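Local coordinates for glutathione s-transferase III (Zea mays, PDB 1AW9), which probably conjugates reduced glutathione to hydrophobic electrophiles, certain herbicides among them, as a phi-class glutathione transferase, at residues Phe106-Leu118 against His168-Lys180. Numbering follows the deposited sequence.
Sequences FYPNASPLVFQLL and HASYLLYLSKTPK
Tyr171 is the knob of this helix pair, its side chain set in the hole formed by Tyr107, Ala110, Ser111 and Val114. From the backbone outward, its CB lies at the rim of the Phe106 ring, 3.7 Å from CE2. Farther along, CD1 meets the CG2 methyl of Val114, and CE1 rests 3.5 Å from CA of Ser111 and against its CB, where a small side chain lets the ring come in close to the helix backbone. On the other flank CE2 is 3.3 Å from CE1 of Tyr107, which CD2 and CZ also meet; the Tyr107 ring turns its edge to the Tyr171 face in an offset edge-to-face pair, planes at 83°. At the tip, OH sits between Tyr107 CE1 and Ser111 CB. With alanine in place of Tyr171, the hole would probably lose its filling and the Tyr107 edge the face it packs against, letting that ring shift.

The hydroxyl of Tyr107 is hydrogen-bonded to ND2 of Asn13, a residue likely to bind glutathione. Phe106, its CG swung opposite the backbone N (chi1 178°), extends its ring to the second helix; the edge of His168 points at one face, while Ala110 CB covers the other. Histidine suits this buried place because its ring can set CD2 on the Phe106 face while both nitrogens find hydrogen-bond partners, NE2 with Tyr146 OH and ND1 with Ala164 O.

Toward the other end the packing is mainly apolar: Val114 CG2 touches Tyr174 CB, Leu118 CD1 meets the Tyr174 ring at CD2, and Leu117 CD1 lies 3.8 Å from Thr178 CB. Thr178 OG1 accepts from Lys180 N, forming an ST turn just beyond helix 169-176, and also donates to Leu175 O (2.8 Å). With axes 9.6 Å apart at 39°, this knob-into-hole packing belongs to the all-helical C-terminal domain of the glutathione transferase fold, with Tyr107 reaching the probable glutathione site.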
ATOM      1  N   PHE A 106      20.067  -6.227  -4.103  1.00 11.76           N
ATOM      2  CA  PHE A 106      19.773  -7.640  -4.120  1.00 10.93           C
ATOM      3  C   PHE A 106      18.924  -8.001  -2.909  1.00 11.74           C
ATOM      4  O   PHE A 106      17.784  -8.470  -3.049  1.00 12.22           O
ATOM      5  CB  PHE A 106      21.096  -8.440  -4.171  1.00  8.96           C
ATOM      6  CG  PHE A 106      20.908  -9.930  -4.142  1.00  7.84           C
ATOM      7  CD1 PHE A 106      20.640 -10.639  -5.312  1.00  8.02           C
ATOM      8  CD2 PHE A 106      20.928 -10.623  -2.937  1.00  8.36           C
ATOM      9  CE1 PHE A 106      20.379 -12.020  -5.278  1.00  7.72           C
ATOM     10  CE2 PHE A 106      20.670 -12.007  -2.892  1.00 11.04           C
ATOM     11  CZ  PHE A 106      20.390 -12.699  -4.071  1.00  7.33           C
ATOM     12  N   TYR A 107      19.441  -7.714  -1.733  1.00 10.77           N
ATOM     13  CA  TYR A 107      18.710  -8.082  -0.529  1.00 12.67           C
ATOM     14  C   TYR A 107      17.254  -7.604  -0.453  1.00 12.13           C
ATOM     15  O   TYR A 107      16.337  -8.427  -0.347  1.00 13.19           O
ATOM     16  CB  TYR A 107      19.478  -7.662   0.747  1.00 13.07           C
ATOM     17  CG  TYR A 107      18.751  -8.053   2.015  1.00 13.63           C
ATOM     18  CD1 TYR A 107      18.633  -9.385   2.368  1.00 17.21           C
ATOM     19  CD2 TYR A 107      18.126  -7.102   2.798  1.00 15.81           C
ATOM     20  CE1 TYR A 107      17.887  -9.781   3.476  1.00 22.06           C
ATOM     21  CE2 TYR A 107      17.361  -7.481   3.932  1.00 18.83           C
ATOM     22  CZ  TYR A 107      17.243  -8.836   4.266  1.00 22.57           C
ATOM     23  OH  TYR A 107      16.479  -9.297   5.353  1.00 27.13           O
ATOM     24  N   PRO A 108      17.016  -6.288  -0.610  1.00 13.17           N
ATOM     25  CA  PRO A 108      15.636  -5.796  -0.535  1.00 12.64           C
ATOM     26  C   PRO A 108      14.648  -6.410  -1.510  1.00 11.52           C
ATOM     27  O   PRO A 108      13.459  -6.272  -1.345  1.00 13.33           O
ATOM     28  CB  PRO A 108      15.785  -4.292  -0.743  1.00 12.71           C
ATOM     29  CG  PRO A 108      17.235  -4.029  -0.364  1.00 13.86           C
ATOM     30  CD  PRO A 108      17.914  -5.196  -1.026  1.00 10.18           C
ATOM     31  N   ASN A 109      15.148  -7.035  -2.558  1.00 12.22           N
ATOM     32  CA  ASN A 109      14.269  -7.664  -3.527  1.00 11.71           C
ATOM     33  C   ASN A 109      14.219  -9.163  -3.329  1.00 12.62           C
ATOM     34  O   ASN A 109      13.157  -9.774  -3.530  1.00 13.02           O
ATOM     35  CB  ASN A 109      14.688  -7.282  -4.938  1.00  8.65           C
ATOM     36  CG  ASN A 109      14.409  -5.833  -5.219  1.00 10.07           C
ATOM     37  OD1 ASN A 109      13.261  -5.418  -5.181  1.00 10.77           O
ATOM     38  ND2 ASN A 109      15.448  -5.042  -5.454  1.00  9.04           N
ATOM     39  N   ALA A 110      15.332  -9.746  -2.882  1.00 12.15           N
ATOM     40  CA  ALA A 110      15.397 -11.188  -2.649  1.00 12.67           C
ATOM     41  C   ALA A 110      14.620 -11.596  -1.425  1.00 13.74           C
ATOM     42  O   ALA A 110      13.924 -12.605  -1.463  1.00 16.77           O
ATOM     43  CB  ALA A 110      16.835 -11.650  -2.509  1.00  9.86           C
ATOM     44  N   SER A 111      14.716 -10.843  -0.329  1.00 15.41           N
ATOM     45  CA  SER A 111      13.978 -11.252   0.868  1.00 15.61           C
ATOM     46  C   SER A 111      12.460 -11.285   0.755  1.00 16.08           C
ATOM     47  O   SER A 111      11.842 -12.215   1.281  1.00 16.97           O
ATOM     48  CB  SER A 111      14.387 -10.461   2.107  1.00 18.08           C
ATOM     49  OG  SER A 111      14.316  -9.083   1.849  1.00 24.90           O
ATOM     50  N   PRO A 112      11.810 -10.236   0.167  1.00 16.53           N
ATOM     51  CA  PRO A 112      10.342 -10.305   0.066  1.00 14.01           C
ATOM     52  C   PRO A 112       9.905 -11.555  -0.673  1.00 13.64           C
ATOM     53  O   PRO A 112       8.884 -12.132  -0.343  1.00 13.58           O
ATOM     54  CB  PRO A 112      10.000  -9.074  -0.755  1.00 13.18           C
ATOM     55  CG  PRO A 112      11.025  -8.098  -0.334  1.00 14.61           C
ATOM     56  CD  PRO A 112      12.294  -8.903  -0.242  1.00 14.97           C
ATOM     57  N   LEU A 113      10.676 -11.957  -1.680  1.00 13.06           N
ATOM     58  CA  LEU A 113      10.355 -13.131  -2.476  1.00 15.75           C
ATOM     59  C   LEU A 113      10.440 -14.411  -1.640  1.00 16.82           C
ATOM     60  O   LEU A 113       9.595 -15.295  -1.751  1.00 18.57           O
ATOM     61  CB  LEU A 113      11.276 -13.219  -3.700  1.00 13.05           C
ATOM     62  CG  LEU A 113      11.060 -12.161  -4.788  1.00 13.10           C
ATOM     63  CD1 LEU A 113      12.034 -12.383  -5.914  1.00 14.45           C
ATOM     64  CD2 LEU A 113       9.659 -12.215  -5.331  1.00 11.81           C
ATOM     65  N   VAL A 114      11.473 -14.514  -0.810  1.00 18.44           N
ATOM     66  CA  VAL A 114      11.655 -15.691   0.053  1.00 17.89           C
ATOM     67  C   VAL A 114      10.576 -15.690   1.110  1.00 17.37           C
ATOM     68  O   VAL A 114      10.005 -16.727   1.427  1.00 19.98           O
ATOM     69  CB  VAL A 114      13.048 -15.688   0.715  1.00 15.46           C
ATOM     70  CG1 VAL A 114      13.076 -16.653   1.868  1.00 15.50           C
ATOM     71  CG2 VAL A 114      14.098 -16.048  -0.339  1.00 12.58           C
ATOM     72  N   PHE A 115      10.224 -14.507   1.581  1.00 15.90           N
ATOM     73  CA  PHE A 115       9.197 -14.386   2.574  1.00 17.97           C
ATOM     74  C   PHE A 115       7.792 -14.776   2.101  1.00 18.99           C
ATOM     75  O   PHE A 115       7.054 -15.455   2.814  1.00 20.28           O
ATOM     76  CB  PHE A 115       9.130 -12.989   3.127  1.00 21.54           C
ATOM     77  CG  PHE A 115       7.952 -12.801   3.974  1.00 28.59           C
ATOM     78  CD1 PHE A 115       7.865 -13.474   5.186  1.00 31.78           C
ATOM     79  CD2 PHE A 115       6.846 -12.102   3.498  1.00 31.63           C
ATOM     80  CE1 PHE A 115       6.697 -13.470   5.915  1.00 32.73           C
ATOM     81  CE2 PHE A 115       5.671 -12.090   4.220  1.00 33.04           C
ATOM     82  CZ  PHE A 115       5.594 -12.782   5.434  1.00 34.49           C
ATOM     83  N   GLN A 116       7.372 -14.249   0.960  1.00 16.78           N
ATOM     84  CA  GLN A 116       6.057 -14.560   0.422  1.00 14.79           C
ATOM     85  C   GLN A 116       5.923 -15.999  -0.108  1.00 14.81           C
ATOM     86  O   GLN A 116       4.878 -16.629   0.046  1.00 15.42           O
ATOM     87  CB  GLN A 116       5.722 -13.592  -0.713  1.00 12.33           C
ATOM     88  CG  GLN A 116       5.584 -12.176  -0.312  1.00 11.22           C
ATOM     89  CD  GLN A 116       4.372 -11.961   0.510  1.00 12.84           C
ATOM     90  OE1 GLN A 116       3.381 -12.672   0.366  1.00 16.11           O
ATOM     91  NE2 GLN A 116       4.422 -10.993   1.388  1.00 10.09           N
ATOM     92  N   LEU A 117       6.968 -16.505  -0.753  1.00 14.43           N
ATOM     93  CA  LEU A 117       6.900 -17.821  -1.370  1.00 16.24           C
ATOM     94  C   LEU A 117       7.297 -19.008  -0.497  1.00 17.89           C
ATOM     95  O   LEU A 117       6.913 -20.133  -0.808  1.00 17.55           O
ATOM     96  CB  LEU A 117       7.725 -17.833  -2.677  1.00 15.11           C
ATOM     97  CG  LEU A 117       7.391 -16.777  -3.734  1.00 13.56           C
ATOM     98  CD1 LEU A 117       8.497 -16.668  -4.779  1.00 10.55           C
ATOM     99  CD2 LEU A 117       6.072 -17.127  -4.374  1.00 13.97           C
ATOM    100  N   LEU A 118       8.060 -18.766   0.574  1.00 19.34           N
ATOM    101  CA  LEU A 118       8.505 -19.835   1.479  1.00 21.60           C
ATOM    102  C   LEU A 118       7.957 -19.786   2.893  1.00 22.23           C
ATOM    103  O   LEU A 118       7.463 -20.793   3.396  1.00 22.74           O
ATOM    104  CB  LEU A 118      10.014 -19.861   1.580  1.00 23.41           C
ATOM    105  CG  LEU A 118      10.728 -20.483   0.400  1.00 28.03           C
ATOM    106  CD1 LEU A 118      12.213 -20.435   0.669  1.00 30.21           C
ATOM    107  CD2 LEU A 118      10.265 -21.913   0.224  1.00 30.43           C
ATOM    108  N   HIS A 168      25.920 -13.075  -0.483  1.00 14.86           N
ATOM    109  CA  HIS A 168      24.801 -13.416  -1.338  1.00 11.64           C
ATOM    110  C   HIS A 168      24.361 -14.824  -1.173  1.00 12.29           C
ATOM    111  O   HIS A 168      23.218 -15.126  -1.437  1.00 14.71           O
ATOM    112  CB  HIS A 168      25.185 -13.299  -2.796  1.00 11.14           C
ATOM    113  CG  HIS A 168      25.261 -11.895  -3.292  1.00  8.39           C
ATOM    114  ND1 HIS A 168      26.374 -11.114  -3.137  1.00  8.45           N
ATOM    115  CD2 HIS A 168      24.373 -11.163  -3.994  1.00  7.24           C
ATOM    116  CE1 HIS A 168      26.179  -9.958  -3.731  1.00  7.32           C
ATOM    117  NE2 HIS A 168      24.963  -9.956  -4.267  1.00  9.45           N
ATOM    118  N   ALA A 169      25.255 -15.708  -0.757  1.00 13.66           N
ATOM    119  CA  ALA A 169      24.936 -17.124  -0.706  1.00 13.12           C
ATOM    120  C   ALA A 169      23.653 -17.663  -0.081  1.00 15.55           C
ATOM    121  O   ALA A 169      22.996 -18.519  -0.697  1.00 16.26           O
ATOM    122  CB  ALA A 169      26.125 -17.899  -0.220  1.00 14.58           C
ATOM    123  N   SER A 170      23.289 -17.210   1.130  1.00 17.49           N
ATOM    124  CA  SER A 170      22.089 -17.721   1.788  1.00 14.53           C
ATOM    125  C   SER A 170      20.837 -17.359   1.039  1.00 14.78           C
ATOM    126  O   SER A 170      19.958 -18.197   0.886  1.00 15.86           O
ATOM    127  CB  SER A 170      21.989 -17.308   3.249  1.00 12.38           C
ATOM    128  OG  SER A 170      21.835 -15.932   3.401  1.00 14.09           O
ATOM    129  N   TYR A 171      20.755 -16.135   0.534  1.00 15.04           N
ATOM    130  CA  TYR A 171      19.585 -15.745  -0.214  1.00 13.21           C
ATOM    131  C   TYR A 171      19.503 -16.369  -1.598  1.00 14.34           C
ATOM    132  O   TYR A 171      18.401 -16.667  -2.054  1.00 15.77           O
ATOM    133  CB  TYR A 171      19.379 -14.244  -0.200  1.00 15.31           C
ATOM    134  CG  TYR A 171      18.531 -13.826   0.997  1.00 18.44           C
ATOM    135  CD1 TYR A 171      17.136 -13.865   0.935  1.00 18.35           C
ATOM    136  CD2 TYR A 171      19.120 -13.411   2.201  1.00 21.77           C
ATOM    137  CE1 TYR A 171      16.355 -13.505   2.024  1.00 19.40           C
ATOM    138  CE2 TYR A 171      18.332 -13.045   3.309  1.00 21.76           C
ATOM    139  CZ  TYR A 171      16.955 -13.096   3.199  1.00 21.07           C
ATOM    140  OH  TYR A 171      16.162 -12.711   4.263  1.00 27.99           O
ATOM    141  N   LEU A 172      20.642 -16.656  -2.239  1.00 11.85           N
ATOM    142  CA  LEU A 172      20.617 -17.325  -3.538  1.00 11.68           C
ATOM    143  C   LEU A 172      20.091 -18.748  -3.297  1.00 14.16           C
ATOM    144  O   LEU A 172      19.285 -19.285  -4.070  1.00 13.32           O
ATOM    145  CB  LEU A 172      22.016 -17.374  -4.159  1.00 10.70           C
ATOM    146  CG  LEU A 172      22.517 -16.135  -4.901  1.00 10.50           C
ATOM    147  CD1 LEU A 172      23.912 -16.429  -5.345  1.00 11.44           C
ATOM    148  CD2 LEU A 172      21.650 -15.773  -6.106  1.00  9.84           C
ATOM    149  N   LEU A 173      20.544 -19.341  -2.195  1.00 16.46           N
ATOM    150  CA  LEU A 173      20.135 -20.680  -1.781  1.00 18.22           C
ATOM    151  C   LEU A 173      18.619 -20.739  -1.613  1.00 18.38           C
ATOM    152  O   LEU A 173      17.950 -21.565  -2.221  1.00 20.11           O
ATOM    153  CB  LEU A 173      20.850 -21.058  -0.470  1.00 18.33           C
ATOM    154  CG  LEU A 173      20.739 -22.480   0.069  1.00 21.30           C
ATOM    155  CD1 LEU A 173      19.444 -22.683   0.828  1.00 27.21           C
ATOM    156  CD2 LEU A 173      20.857 -23.490  -1.071  1.00 24.16           C
ATOM    157  N   TYR A 174      18.061 -19.850  -0.807  1.00 19.61           N
ATOM    158  CA  TYR A 174      16.612 -19.847  -0.597  1.00 20.12           C
ATOM    159  C   TYR A 174      15.828 -19.525  -1.865  1.00 19.47           C
ATOM    160  O   TYR A 174      14.805 -20.149  -2.119  1.00 18.55           O
ATOM    161  CB  TYR A 174      16.237 -18.914   0.554  1.00 23.88           C
ATOM    162  CG  TYR A 174      16.522 -19.531   1.900  1.00 28.35           C
ATOM    163  CD1 TYR A 174      17.828 -19.762   2.316  1.00 31.05           C
ATOM    164  CD2 TYR A 174      15.484 -19.914   2.751  1.00 29.21           C
ATOM    165  CE1 TYR A 174      18.102 -20.364   3.553  1.00 32.16           C
ATOM    166  CE2 TYR A 174      15.746 -20.511   3.987  1.00 31.14           C
ATOM    167  CZ  TYR A 174      17.056 -20.730   4.386  1.00 31.20           C
ATOM    168  OH  TYR A 174      17.330 -21.260   5.627  1.00 30.72           O
ATOM    169  N   LEU A 175      16.312 -18.567  -2.659  1.00 18.97           N
ATOM    170  CA  LEU A 175      15.670 -18.204  -3.920  1.00 18.97           C
ATOM    171  C   LEU A 175      15.546 -19.451  -4.804  1.00 20.40           C
ATOM    172  O   LEU A 175      14.531 -19.622  -5.487  1.00 19.66           O
ATOM    173  CB  LEU A 175      16.523 -17.205  -4.680  1.00 22.48           C
ATOM    174  CG  LEU A 175      16.050 -15.787  -4.977  1.00 28.09           C
ATOM    175  CD1 LEU A 175      16.789 -15.345  -6.235  1.00 29.53           C
ATOM    176  CD2 LEU A 175      14.558 -15.740  -5.250  1.00 28.56           C
ATOM    177  N   SER A 176      16.584 -20.302  -4.807  1.00 19.43           N
ATOM    178  CA  SER A 176      16.577 -21.519  -5.621  1.00 21.40           C
ATOM    179  C   SER A 176      15.481 -22.517  -5.256  1.00 21.56           C
ATOM    180  O   SER A 176      15.098 -23.327  -6.084  1.00 23.65           O
ATOM    181  CB  SER A 176      17.935 -22.208  -5.620  1.00 21.01           C
ATOM    182  OG  SER A 176      18.200 -22.796  -4.368  1.00 22.30           O
ATOM    183  N   LYS A 177      14.946 -22.424  -4.046  1.00 21.90           N
ATOM    184  CA  LYS A 177      13.864 -23.302  -3.607  1.00 21.38           C
ATOM    185  C   LYS A 177      12.485 -22.719  -3.881  1.00 21.69           C
ATOM    186  O   LYS A 177      11.481 -23.283  -3.464  1.00 22.61           O
ATOM    187  CB  LYS A 177      14.007 -23.603  -2.132  1.00 19.38           C
ATOM    188  CG  LYS A 177      15.256 -24.345  -1.946  1.00 24.14           C
ATOM    189  CD  LYS A 177      15.575 -24.632  -0.533  1.00 27.68           C
ATOM    190  CE  LYS A 177      16.831 -25.500  -0.518  1.00 31.15           C
ATOM    191  NZ  LYS A 177      16.825 -26.510  -1.649  1.00 34.10           N
ATOM    192  N   THR A 178      12.431 -21.591  -4.581  1.00 21.08           N
ATOM    193  CA  THR A 178      11.142 -20.981  -4.886  1.00 19.98           C
ATOM    194  C   THR A 178      10.870 -21.099  -6.365  1.00 19.69           C
ATOM    195  O   THR A 178      11.760 -21.415  -7.173  1.00 19.49           O
ATOM    196  CB  THR A 178      11.100 -19.424  -4.603  1.00 19.55           C
ATOM    197  OG1 THR A 178      11.878 -18.730  -5.578  1.00 17.57           O
ATOM    198  CG2 THR A 178      11.618 -19.085  -3.259  1.00 18.06           C
ATOM    199  N   PRO A 179       9.640 -20.776  -6.750  1.00 19.11           N
ATOM    200  CA  PRO A 179       9.232 -20.810  -8.151  1.00 18.22           C
ATOM    201  C   PRO A 179       9.956 -19.688  -8.900  1.00 17.38           C
ATOM    202  O   PRO A 179       9.729 -19.510 -10.082  1.00 20.15           O
ATOM    203  CB  PRO A 179       7.744 -20.485  -8.083  1.00 18.93           C
ATOM    204  CG  PRO A 179       7.328 -21.025  -6.736  1.00 21.47           C
ATOM    205  CD  PRO A 179       8.482 -20.672  -5.845  1.00 20.49           C
ATOM    206  N   LYS A 180      10.713 -18.842  -8.206  1.00 15.77           N
ATOM    207  CA  LYS A 180      11.407 -17.780  -8.888  1.00 12.85           C
ATOM    208  C   LYS A 180      12.850 -18.121  -9.040  1.00 14.64           C
ATOM    209  O   LYS A 180      13.661 -17.257  -9.337  1.00 17.44           O
ATOM    210  CB  LYS A 180      11.268 -16.455  -8.160  1.00 12.51           C
ATOM    211  CG  LYS A 180       9.880 -15.898  -8.161  1.00 12.44           C
ATOM    212  CD  LYS A 180       9.378 -15.687  -9.572  1.00 15.53           C
ATOM    213  CE  LYS A 180       7.942 -15.242  -9.593  1.00 15.14           C
ATOM    214  NZ  LYS A 180       7.457 -14.900 -10.974  1.00 21.77           N
TER